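Local coordinates for coelenterazine-binding protein with bound coelenterazine (Renilla muelleri, PDB 2HPS) that binds the luciferin coelenterazine and, probably on binding calcium, makes it available to luciferase and oxygen for light emission, at residues 11-16 against 81-86; 19-24 against 76-81; 87-92 against 167-172. One frame throughout, in Å; residues are numbered along the deposited sequence. Where two conformers were deposited one is given.

Contact 1. Residues 11-16 against 81-86; sequences YHLRKM and AAVNAT
His-12, Leu-13 and Met-16 bring the entering helix of the first EF-hand, 6-21, against helix 78-91, which follows the short strand of the second EF-hand, in the N-terminal half of this four-EF-hand fold. The two helices run at 122°, with axes 8.5 Å apart at closest approach. Such closeness is allowed by small residues: Ala-82 and Ala-85 turn only methyls toward Met-16, a selenomethionine. Its CG lies 3.8 Å from Ala-85 CB, and its chain then bends at chi2 and chi3, carrying the selenium end away from helix 78-91 while SE still brushes the same methyl. Leu-13 adds the second apolar contact. Its CG stands opposite the carbonyl carbon (chi1 -72°), and CD2 reaches across to meet Val-83 CG2 at 3.8 Å and the side of Thr-86.

Thr-86 is the polar centre of this apolar seam. Its hydroxyl lies in the plane of the imidazole, at the ring edge, and forms a nearly straight hydrogen bond: His-12 ND1 to Thr-86 OG1 is 2.9 Å, at 163°. The second ring nitrogen, NE2, is bonded to the carbonyl of Leu-168, so both nitrogens of a buried histidine are satisfied and the ring is held against rotation. Histidine suits the place because its two ring nitrogens can reach two other helices. Threonine offers a hydroxyl and a methyl together. The fit round that hydroxyl is tight, with Met-16 CG only 3.1 Å and Leu-13 CD2 3.3 Å from Thr-86 OG1.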
loop_
_atom_site.group_PDB
_atom_site.type_symbol
_atom_site.label_atom_id
_atom_site.label_comp_id
_atom_site.label_asym_id
_atom_site.label_seq_id
_atom_site.Cartn_x
_atom_site.Cartn_y
_atom_site.Cartn_z
ATOM N N TYR A 11 16.721 -2.983 4.320
ATOM C CA TYR A 11 15.642 -2.132 4.810
ATOM C C TYR A 11 14.469 -2.120 3.813
ATOM O O TYR A 11 13.311 -2.236 4.203
ATOM C CB TYR A 11 16.162 -0.712 5.085
ATOM C CG TYR A 11 15.059 0.224 5.525
ATOM C CD1 TYR A 11 14.382 0.013 6.735
ATOM C CD2 TYR A 11 14.636 1.265 4.696
ATOM C CE1 TYR A 11 13.330 0.852 7.138
ATOM C CE2 TYR A 11 13.587 2.098 5.082
ATOM C CZ TYR A 11 12.935 1.888 6.292
ATOM O OH TYR A 11 11.911 2.721 6.683
ATOM N N HIS A 12 14.785 -1.989 2.525
ATOM C CA HIS A 12 13.721 -1.976 1.515
ATOM C C HIS A 12 12.946 -3.284 1.511
ATOM O O HIS A 12 11.708 -3.275 1.494
ATOM C CB HIS A 12 14.255 -1.662 0.121
ATOM C CG HIS A 12 13.181 -1.232 -0.819
ATOM N ND1 HIS A 12 12.397 -2.130 -1.511
ATOM C CD2 HIS A 12 12.708 0.001 -1.121
ATOM C CE1 HIS A 12 11.489 -1.464 -2.208
ATOM N NE2 HIS A 12 11.668 -0.171 -2.002
ATOM N N LEU A 13 13.657 -4.410 1.601
ATOM C CA LEU A 13 12.958 -5.706 1.684
ATOM C C LEU A 13 12.092 -5.828 2.928
ATOM O O LEU A 13 11.041 -6.473 2.900
ATOM C CB LEU A 13 13.964 -6.866 1.658
ATOM C CG LEU A 13 14.665 -7.163 0.334
ATOM C CD1 LEU A 13 15.833 -8.136 0.574
ATOM C CD2 LEU A 13 13.662 -7.793 -0.647
ATOM N N ARG A 14 12.575 -5.280 4.042
ATOM C CA ARG A 14 11.810 -5.257 5.294
ATOM C C ARG A 14 10.503 -4.494 5.124
ATOM O O ARG A 14 9.444 -4.969 5.548
ATOM C CB ARG A 14 12.644 -4.654 6.421
ATOM C CG ARG A 14 11.980 -4.728 7.802
ATOM C CD ARG A 14 12.962 -4.212 8.884
ATOM N NE ARG A 14 12.355 -4.221 10.211
ATOM C CZ ARG A 14 12.327 -5.266 11.032
ATOM N NH1 ARG A 14 12.864 -6.436 10.664
ATOM N NH2 ARG A 14 11.730 -5.144 12.230
ATOM N N LYS A 15 10.570 -3.354 4.431
ATOM C CA LYS A 15 9.377 -2.607 4.102
ATOM C C LYS A 15 8.443 -3.450 3.232
ATOM O O LYS A 15 7.247 -3.554 3.514
ATOM C CB LYS A 15 9.738 -1.306 3.397
ATOM C CG LYS A 15 10.363 -0.247 4.325
ATOM C CD LYS A 15 10.440 1.117 3.658
ATOM C CE LYS A 15 11.355 1.131 2.422
ATOM N NZ LYS A 15 11.437 2.526 1.782
HETATM N N MSE A 16 8.999 -4.063 2.195
HETATM C CA MSE A 16 8.169 -4.813 1.245
HETATM C C MSE A 16 7.540 -6.049 1.898
HETATM O O MSE A 16 6.402 -6.398 1.613
HETATM C CB MSE A 16 8.949 -5.190 -0.011
HETATM C CG MSE A 16 9.436 -4.012 -0.834
HETATM SE SE MSE A 16 7.970 -2.763 -1.360
HETATM C CE MSE A 16 8.404 -1.243 -0.088
ATOM N N ALA A 81 7.533 -12.700 -2.650
ATOM C CA ALA A 81 6.804 -11.546 -3.184
ATOM C C ALA A 81 7.496 -10.231 -2.821
ATOM O O ALA A 81 7.551 -9.308 -3.646
ATOM C CB ALA A 81 5.357 -11.549 -2.690
ATOM N N ALA A 82 8.026 -10.149 -1.595
ATOM C CA ALA A 82 8.787 -8.970 -1.163
ATOM C C ALA A 82 10.030 -8.736 -2.038
ATOM O O ALA A 82 10.305 -7.621 -2.460
ATOM C CB ALA A 82 9.167 -9.066 0.330
ATOM N N VAL A 83 10.766 -9.802 -2.336
ATOM C CA VAL A 83 11.906 -9.691 -3.228
ATOM C C VAL A 83 11.474 -9.176 -4.617
ATOM O O VAL A 83 12.128 -8.312 -5.198
ATOM C CB VAL A 83 12.670 -11.042 -3.329
ATOM C CG1 VAL A 83 13.597 -11.016 -4.497
ATOM C CG2 VAL A 83 13.453 -11.324 -2.006
ATOM N N ASN A 84 10.372 -9.709 -5.130
ATOM C CA ASN A 84 9.843 -9.273 -6.430
ATOM C C ASN A 84 9.484 -7.784 -6.421
ATOM O O ASN A 84 9.791 -7.069 -7.377
ATOM C CB ASN A 84 8.642 -10.114 -6.830
ATOM C CG ASN A 84 9.019 -11.560 -7.157
ATOM O OD1 ASN A 84 10.174 -11.861 -7.474
ATOM N ND2 ASN A 84 8.040 -12.445 -7.093
ATOM N N ALA A 85 8.882 -7.328 -5.320
ATOM C CA ALA A 85 8.568 -5.906 -5.123
ATOM C C ALA A 85 9.825 -5.031 -5.123
ATOM O O ALA A 85 9.907 -4.025 -5.832
ATOM C CB ALA A 85 7.767 -5.720 -3.792
ATOM N N THR A 86 10.821 -5.399 -4.312
ATOM C CA THR A 86 12.053 -4.630 -4.204
ATOM C C THR A 86 12.782 -4.598 -5.543
ATOM O O THR A 86 13.204 -3.526 -6.006
ATOM C CB THR A 86 12.936 -5.222 -3.075
ATOM O OG1 THR A 86 12.254 -5.003 -1.824
ATOM C CG2 THR A 86 14.335 -4.576 -3.046
#

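Contact 2. Residues 19-24 against 76-81; sequences RMQRVD and ISVEEA. With CTZ (c2-hydroxy-coelenterazine), chain B.
Van der Waals contacts join Met-20, Gln-21 and Asp-24, where helix 6-21 runs into the first EF-hand loop, to Val-78 and Ala-81 at the start of helix 78-91. Met-20, a selenomethionine, brings CB against the Val-78 carbonyl oxygen and rests SE 3.8 Å from Ala-81 CB; the Val-78 branches divide, CG1 meeting Asp-24 CB at 3.8 Å and CG2 facing the amide of Gln-21. A branched valine can touch two neighbours at once, while the small alanine lets the bulky selenium approach.

Hydrogen bonds beside the seam steady both sides: Ser-77 N-caps the helix, its OG accepting from Glu-80 N at 2.9 Å, and the Asp-24 carboxylate accepts from the backbone N-H groups of Asp-28 and Gly-29, farther along the loop.

Hydrogen bonds to c2-hydroxy-coelenterazine come from Arg-19 and Arg-22. Arg-19 is extended from CG to NE, and its NE gives a bond of 2.7 Å at 163° to the phenolic O17; NH2 adds a weak one. Arg-22 instead bends at chi2 and chi3, which turns NE toward O18, lying in the guanidinium plane, at 2.9 Å and 166°, while NH2 makes a salt bridge with Asp-134. A leucine in place of Arg-22 would probably leave O18 without this N-H donor and Asp-134 without its charged mate. Two arginines thus grip oxygens on separate parts of the ligand, and the positive charge near O18 is likely to draw electron density toward that oxygen.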
loop_
_atom_site.group_PDB
_atom_site.type_symbol
_atom_site.label_atom_id
_atom_site.label_comp_id
_atom_site.label_asym_id
_atom_site.label_seq_id
_atom_site.Cartn_x
_atom_site.Cartn_y
_atom_site.Cartn_z
ATOM N N ARG A 19 4.501 -4.952 3.785
ATOM C CA ARG A 19 3.425 -4.726 2.813
ATOM C C ARG A 19 2.822 -6.068 2.380
ATOM O O ARG A 19 1.611 -6.232 2.333
ATOM C CB ARG A 19 3.999 -4.003 1.594
ATOM C CG ARG A 19 3.015 -3.814 0.459
ATOM C CD ARG A 19 3.735 -3.156 -0.721
ATOM N NE ARG A 19 2.974 -3.324 -1.967
ATOM C CZ ARG A 19 3.494 -3.229 -3.192
ATOM N NH1 ARG A 19 4.786 -2.942 -3.377
ATOM N NH2 ARG A 19 2.711 -3.398 -4.245
HETATM N N MSE A 20 3.675 -7.036 2.083
HETATM C CA MSE A 20 3.181 -8.296 1.569
HETATM C C MSE A 20 2.436 -9.089 2.620
HETATM O O MSE A 20 1.490 -9.831 2.298
HETATM C CB MSE A 20 4.317 -9.105 0.958
HETATM C CG MSE A 20 4.944 -8.467 -0.273
HETATM SE SE MSE A 20 3.639 -8.307 -1.717
HETATM C CE MSE A 20 3.007 -6.582 -1.621
ATOM N N GLN A 21 2.825 -8.913 3.885
ATOM C CA GLN A 21 2.158 -9.611 4.965
ATOM C C GLN A 21 0.708 -9.161 5.083
ATOM O O GLN A 21 -0.131 -9.927 5.563
ATOM C CB GLN A 21 2.885 -9.474 6.307
ATOM C CG GLN A 21 4.066 -10.408 6.390
ATOM C CD GLN A 21 4.404 -10.901 7.789
ATOM O OE1 GLN A 21 3.892 -10.417 8.803
ATOM N NE2 GLN A 21 5.282 -11.875 7.836
ATOM N N ARG A 22 0.415 -7.943 4.623
ATOM C CA ARG A 22 -0.956 -7.445 4.590
ATOM C C ARG A 22 -1.815 -8.193 3.577
ATOM O O ARG A 22 -3.043 -8.223 3.709
ATOM C CB ARG A 22 -0.998 -5.930 4.317
ATOM C CG ARG A 22 -0.341 -5.092 5.419
ATOM C CD ARG A 22 -0.996 -5.330 6.779
ATOM N NE ARG A 22 -2.458 -5.248 6.693
ATOM C CZ ARG A 22 -3.290 -5.610 7.670
ATOM N NH1 ARG A 22 -4.598 -5.515 7.486
ATOM N NH2 ARG A 22 -2.819 -6.063 8.830
ATOM N N VAL A 23 -1.173 -8.805 2.588
ATOM C CA VAL A 23 -1.883 -9.588 1.588
ATOM C C VAL A 23 -2.191 -10.989 2.159
ATOM O O VAL A 23 -3.160 -11.642 1.769
ATOM C CB VAL A 23 -1.087 -9.634 0.253
ATOM C CG1 VAL A 23 -1.887 -10.361 -0.854
ATOM C CG2 VAL A 23 -0.728 -8.220 -0.217
ATOM N N ASP A 24 -1.373 -11.422 3.127
ATOM C CA ASP A 24 -1.469 -12.743 3.739
ATOM C C ASP A 24 -2.576 -12.805 4.798
ATOM O O ASP A 24 -2.320 -12.793 6.007
ATOM C CB ASP A 24 -0.101 -13.148 4.339
ATOM C CG ASP A 24 -0.123 -14.532 4.964
ATOM O OD1 ASP A 24 -1.037 -15.322 4.655
ATOM O OD2 ASP A 24 0.763 -14.829 5.782
ATOM N N ILE A 76 2.922 -18.050 -3.653
ATOM C CA ILE A 76 4.325 -17.794 -3.321
ATOM C C ILE A 76 4.430 -17.253 -1.903
ATOM O O ILE A 76 3.445 -16.745 -1.359
ATOM C CB ILE A 76 5.041 -16.855 -4.342
ATOM C CG1 ILE A 76 4.420 -15.459 -4.359
ATOM C CG2 ILE A 76 5.014 -17.462 -5.768
ATOM C CD1 ILE A 76 5.238 -14.454 -5.230
ATOM N N SER A 77 5.608 -17.398 -1.299
ATOM C CA SER A 77 5.843 -16.901 0.059
ATOM C C SER A 77 5.777 -15.380 0.124
ATOM O O SER A 77 6.031 -14.693 -0.866
ATOM C CB SER A 77 7.201 -17.358 0.588
ATOM O OG SER A 77 8.277 -16.716 -0.077
ATOM N N VAL A 78 5.463 -14.854 1.300
ATOM C CA VAL A 78 5.528 -13.403 1.477
ATOM C C VAL A 78 6.929 -12.825 1.224
ATOM O O VAL A 78 7.042 -11.739 0.671
ATOM C CB VAL A 78 4.951 -12.932 2.837
ATOM C CG1 VAL A 78 3.474 -13.338 2.938
ATOM C CG2 VAL A 78 5.778 -13.482 4.014
ATOM N N GLU A 79 7.996 -13.548 1.582
ATOM C CA GLU A 79 9.337 -13.001 1.312
ATOM C C GLU A 79 9.713 -13.071 -0.174
ATOM O O GLU A 79 10.402 -12.167 -0.664
ATOM C CB GLU A 79 10.441 -13.543 2.259
ATOM C CG GLU A 79 11.906 -13.020 2.002
ATOM C CD GLU A 79 12.157 -11.488 2.176
ATOM O OE1 GLU A 79 13.279 -11.034 1.833
ATOM O OE2 GLU A 79 11.285 -10.727 2.662
ATOM N N GLU A 80 9.245 -14.097 -0.893
ATOM C CA GLU A 80 9.474 -14.152 -2.346
ATOM C C GLU A 80 8.773 -12.977 -3.050
ATOM O O GLU A 80 9.364 -12.331 -3.927
ATOM C CB GLU A 80 9.024 -15.482 -2.949
ATOM C CG GLU A 80 9.363 -15.645 -4.434
ATOM C CD GLU A 80 9.071 -17.048 -4.968
ATOM O OE1 GLU A 80 9.237 -18.029 -4.211
ATOM O OE2 GLU A 80 8.682 -17.169 -6.145
ATOM N N ALA A 81 7.533 -12.700 -2.650
ATOM C CA ALA A 81 6.804 -11.546 -3.184
ATOM C C ALA A 81 7.496 -10.231 -2.821
ATOM O O ALA A 81 7.551 -9.308 -3.646
ATOM C CB ALA A 81 5.357 -11.549 -2.690
HETATM N N1 CTZ B . -2.755 -1.016 2.606
HETATM C C2 CTZ B . -3.359 -2.234 2.578
HETATM C C3 CTZ B . -3.261 -2.679 3.969
HETATM N N4 CTZ B . -2.657 -1.766 4.725
HETATM C C5 CTZ B . -2.350 -1.752 6.038
HETATM C C6 CTZ B . -1.674 -0.644 6.556
HETATM N N7 CTZ B . -1.339 0.400 5.769
HETATM C C8 CTZ B . -1.642 0.421 4.452
HETATM C C9 CTZ B . -2.339 -0.759 3.889
HETATM C C10 CTZ B . -3.953 -2.921 1.370
HETATM C C11 CTZ B . -2.816 -3.164 0.410
HETATM C C12 CTZ B . -2.780 -2.474 -0.800
HETATM C C13 CTZ B . -1.740 -2.663 -1.702
HETATM C C14 CTZ B . -0.728 -3.570 -1.372
HETATM C C15 CTZ B . -0.750 -4.263 -0.153
HETATM C C16 CTZ B . -1.800 -4.060 0.746
HETATM O O17 CTZ B . 0.291 -3.756 -2.249
HETATM O O18 CTZ B . -3.687 -3.806 4.438
HETATM C C19 CTZ B . -1.359 -0.602 8.002
HETATM C C20 CTZ B . -1.014 -1.755 8.711
HETATM C C21 CTZ B . -0.736 -1.681 10.074
HETATM C C22 CTZ B . -0.819 -0.451 10.742
HETATM C C23 CTZ B . -1.174 0.700 10.053
HETATM C C24 CTZ B . -1.449 0.625 8.682
HETATM O O25 CTZ B . -0.548 -0.412 12.075
HETATM C C26 CTZ B . -1.263 1.564 3.527
HETATM C C27 CTZ B . -2.325 2.630 3.605
HETATM C C28 CTZ B . -3.135 2.929 2.511
HETATM C C29 CTZ B . -4.101 3.929 2.629
HETATM C C30 CTZ B . -4.261 4.607 3.847
HETATM C C31 CTZ B . -3.440 4.316 4.937
HETATM C C32 CTZ B . -2.463 3.325 4.811
#

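Contact 3. Residues 87-92 against 167-172; sequences DSLLKM and FLFGLE
Leu-89 and Phe-169 meet because each sets CG opposite its carbonyl carbon (chi1 -72° and -58°), which swings the leucine branches and the phenyl ring into the interface between helices 78-91 and 157-169. The side chains cross at about a right angle: Leu-89 CD2 lies 3.8 Å from Phe-169 CE1, while its other branch, CD1, reaches past to Leu-168 CD2 at 3.9 Å.

The ring turns its edge to the Leu-89 carbonyl. Leu-89 O lies in the ring plane, 3.5 Å from Phe-169 CE1, where the weakly positive rim of C-H groups suits a carbonyl oxygen. Met-92, a selenomethionine, is extended beyond CG and also comes to the edge, its SE 5.4 Å from the Phe-169 ring centroid and 87° off the normal, a Met-aromatic contact. Lys-97 makes a cation-pi contact with the same ring, so a large flat side chain serves several neighbours at once.

Farther along, Leu-90 forks round the end of Leu-171: its CD1 is 3.8 Å from Leu-171 CD2, and its CD2 is just as near. Leu-171 follows Gly-170, the first residue to depart from helical geometry, and the end of its side chain comes nearer the partner helix. Leucines suit these places, since their paired methyls interlock without needing polar partners. Together the residues join the C-terminal end of helix 78-91, from the N-terminal half, to that of helix 157-169, the exiting helix of the fourth EF-hand, as an apolar interface between the halves of a four-EF-hand fold.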
loop_
_atom_site.group_PDB
_atom_site.type_symbol
_atom_site.label_atom_id
_atom_site.label_comp_id
_atom_site.label_asym_id
_atom_site.label_seq_id
_atom_site.Cartn_x
_atom_site.Cartn_y
_atom_site.Cartn_z
ATOM N N ASP A 87 12.891 -5.768 -6.177
ATOM C CA ASP A 87 13.587 -5.875 -7.472
ATOM C C ASP A 87 12.908 -4.991 -8.521
ATOM O O ASP A 87 13.590 -4.252 -9.230
ATOM C CB ASP A 87 13.641 -7.335 -7.963
ATOM C CG ASP A 87 14.682 -8.172 -7.233
ATOM O OD1 ASP A 87 15.520 -7.606 -6.508
ATOM O OD2 ASP A 87 14.640 -9.418 -7.383
ATOM N N SER A 88 11.579 -5.061 -8.587
ATOM C CA SER A 88 10.791 -4.253 -9.547
ATOM C C SER A 88 10.860 -2.749 -9.283
ATOM O O SER A 88 11.179 -1.963 -10.191
ATOM C CB SER A 88 9.347 -4.743 -9.663
ATOM O OG SER A 88 8.668 -4.725 -8.427
ATOM N N LEU A 89 10.579 -2.354 -8.038
ATOM C CA LEU A 89 10.542 -0.930 -7.681
ATOM C C LEU A 89 11.872 -0.228 -7.802
ATOM O O LEU A 89 11.923 0.900 -8.275
ATOM C CB LEU A 89 9.990 -0.741 -6.265
ATOM C CG LEU A 89 8.491 -1.008 -6.170
ATOM C CD1 LEU A 89 8.080 -1.252 -4.721
ATOM C CD2 LEU A 89 7.690 0.148 -6.812
ATOM N N LEU A 90 12.956 -0.885 -7.381
ATOM C CA LEU A 90 14.254 -0.202 -7.346
ATOM C C LEU A 90 14.923 -0.086 -8.723
ATOM O O LEU A 90 15.885 0.659 -8.877
ATOM C CB LEU A 90 15.185 -0.829 -6.293
ATOM C CG LEU A 90 14.707 -0.648 -4.836
ATOM C CD1 LEU A 90 15.749 -1.195 -3.839
ATOM C CD2 LEU A 90 14.335 0.799 -4.491
ATOM N N LYS A 91 14.385 -0.812 -9.698
ATOM C CA LYS A 91 14.825 -0.783 -11.103
ATOM C C LYS A 91 14.246 0.442 -11.838
ATOM O O LYS A 91 14.796 0.898 -12.860
ATOM C CB LYS A 91 14.343 -2.069 -11.789
ATOM C CG LYS A 91 14.973 -2.421 -13.137
ATOM C CD LYS A 91 14.430 -3.763 -13.646
HETATM N N MSE A 92 13.141 0.971 -11.322
HETATM C CA MSE A 92 12.346 1.948 -12.081
HETATM C C MSE A 92 13.003 3.299 -12.143
HETATM O O MSE A 92 13.625 3.739 -11.173
HETATM C CB MSE A 92 10.952 2.100 -11.485
HETATM C CG MSE A 92 10.109 0.850 -11.569
HETATM SE SE MSE A 92 8.436 1.226 -10.692
HETATM C CE MSE A 92 7.601 -0.538 -10.708
ATOM N N PHE A 167 7.892 5.328 1.091
ATOM C CA PHE A 167 7.740 3.895 1.354
ATOM C C PHE A 167 8.195 3.055 0.159
ATOM O O PHE A 167 8.960 2.112 0.320
ATOM C CB PHE A 167 6.307 3.564 1.717
ATOM C CG PHE A 167 6.124 2.121 2.128
ATOM C CD1 PHE A 167 6.427 1.723 3.428
ATOM C CD2 PHE A 167 5.686 1.168 1.217
ATOM C CE1 PHE A 167 6.287 0.387 3.825
ATOM C CE2 PHE A 167 5.538 -0.184 1.607
ATOM C CZ PHE A 167 5.826 -0.570 2.911
ATOM N N LEU A 168 7.728 3.404 -1.040
ATOM C CA LEU A 168 7.995 2.566 -2.215
ATOM C C LEU A 168 9.430 2.626 -2.737
ATOM O O LEU A 168 9.947 1.611 -3.221
ATOM C CB LEU A 168 7.000 2.893 -3.343
ATOM C CG LEU A 168 5.550 2.440 -3.137
ATOM C CD1 LEU A 168 4.747 2.904 -4.355
ATOM C CD2 LEU A 168 5.421 0.923 -2.931
ATOM N N PHE A 169 10.082 3.786 -2.640
ATOM C CA PHE A 169 11.393 3.985 -3.251
ATOM C C PHE A 169 12.532 4.347 -2.307
ATOM O O PHE A 169 13.697 4.356 -2.727
ATOM C CB PHE A 169 11.311 5.054 -4.361
ATOM C CG PHE A 169 10.335 4.707 -5.434
ATOM C CD1 PHE A 169 10.588 3.660 -6.300
ATOM C CD2 PHE A 169 9.147 5.427 -5.572
ATOM C CE1 PHE A 169 9.676 3.333 -7.295
ATOM C CE2 PHE A 169 8.235 5.101 -6.557
ATOM C CZ PHE A 169 8.497 4.052 -7.414
ATOM N N GLY A 170 12.201 4.662 -1.057
ATOM C CA GLY A 170 13.197 5.092 -0.080
ATOM C C GLY A 170 14.177 3.985 0.270
ATOM O O GLY A 170 13.772 2.848 0.486
ATOM N N LEU A 171 15.461 4.330 0.307
ATOM C CA LEU A 171 16.515 3.382 0.684
ATOM C C LEU A 171 16.950 3.612 2.120
ATOM O O LEU A 171 17.628 2.761 2.712
ATOM C CB LEU A 171 17.727 3.533 -0.226
ATOM C CG LEU A 171 17.493 3.244 -1.710
ATOM C CD1 LEU A 171 18.777 3.454 -2.500
ATOM C CD2 LEU A 171 16.954 1.861 -1.909
ATOM N N GLU A 172 16.599 4.783 2.641
ATOM C CA GLU A 172 16.933 5.153 4.008
ATOM C C GLU A 172 15.663 5.220 4.829
ATOM O O GLU A 172 14.597 5.589 4.333
ATOM C CB GLU A 172 17.646 6.507 4.037
ATOM C CG GLU A 172 19.181 6.424 4.013
ATOM C CD GLU A 172 19.739 5.940 2.700
ATOM O OE1 GLU A 172 19.390 6.517 1.644
ATOM O OE2 GLU A 172 20.543 4.981 2.726
#

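Overall arrangement
Helix 78-91 runs through all three contacts. Contacts 1 and 2 lie successively along its pairing with helix 6-21, their centres about 9 Å apart and sharing Ala-81, while contact 3 takes its far end to helix 157-169, centred about 8 Å from contact 1 and 16 Å from contact 2. Lys-15 links contacts 1 and 3, its NZ 2.7 Å from Gly-170 O in a probable hydrogen bond. Arg-19 joins contacts 2 and 3: its NH1 packs 3.9 Å from Leu-89 CD1. Segment 19-24 of contact 2 touches the coelenterazine directly; the side chains of Met-16 and Leu-168 stand about 8 and 7 Å from it, probably as second-shell residues.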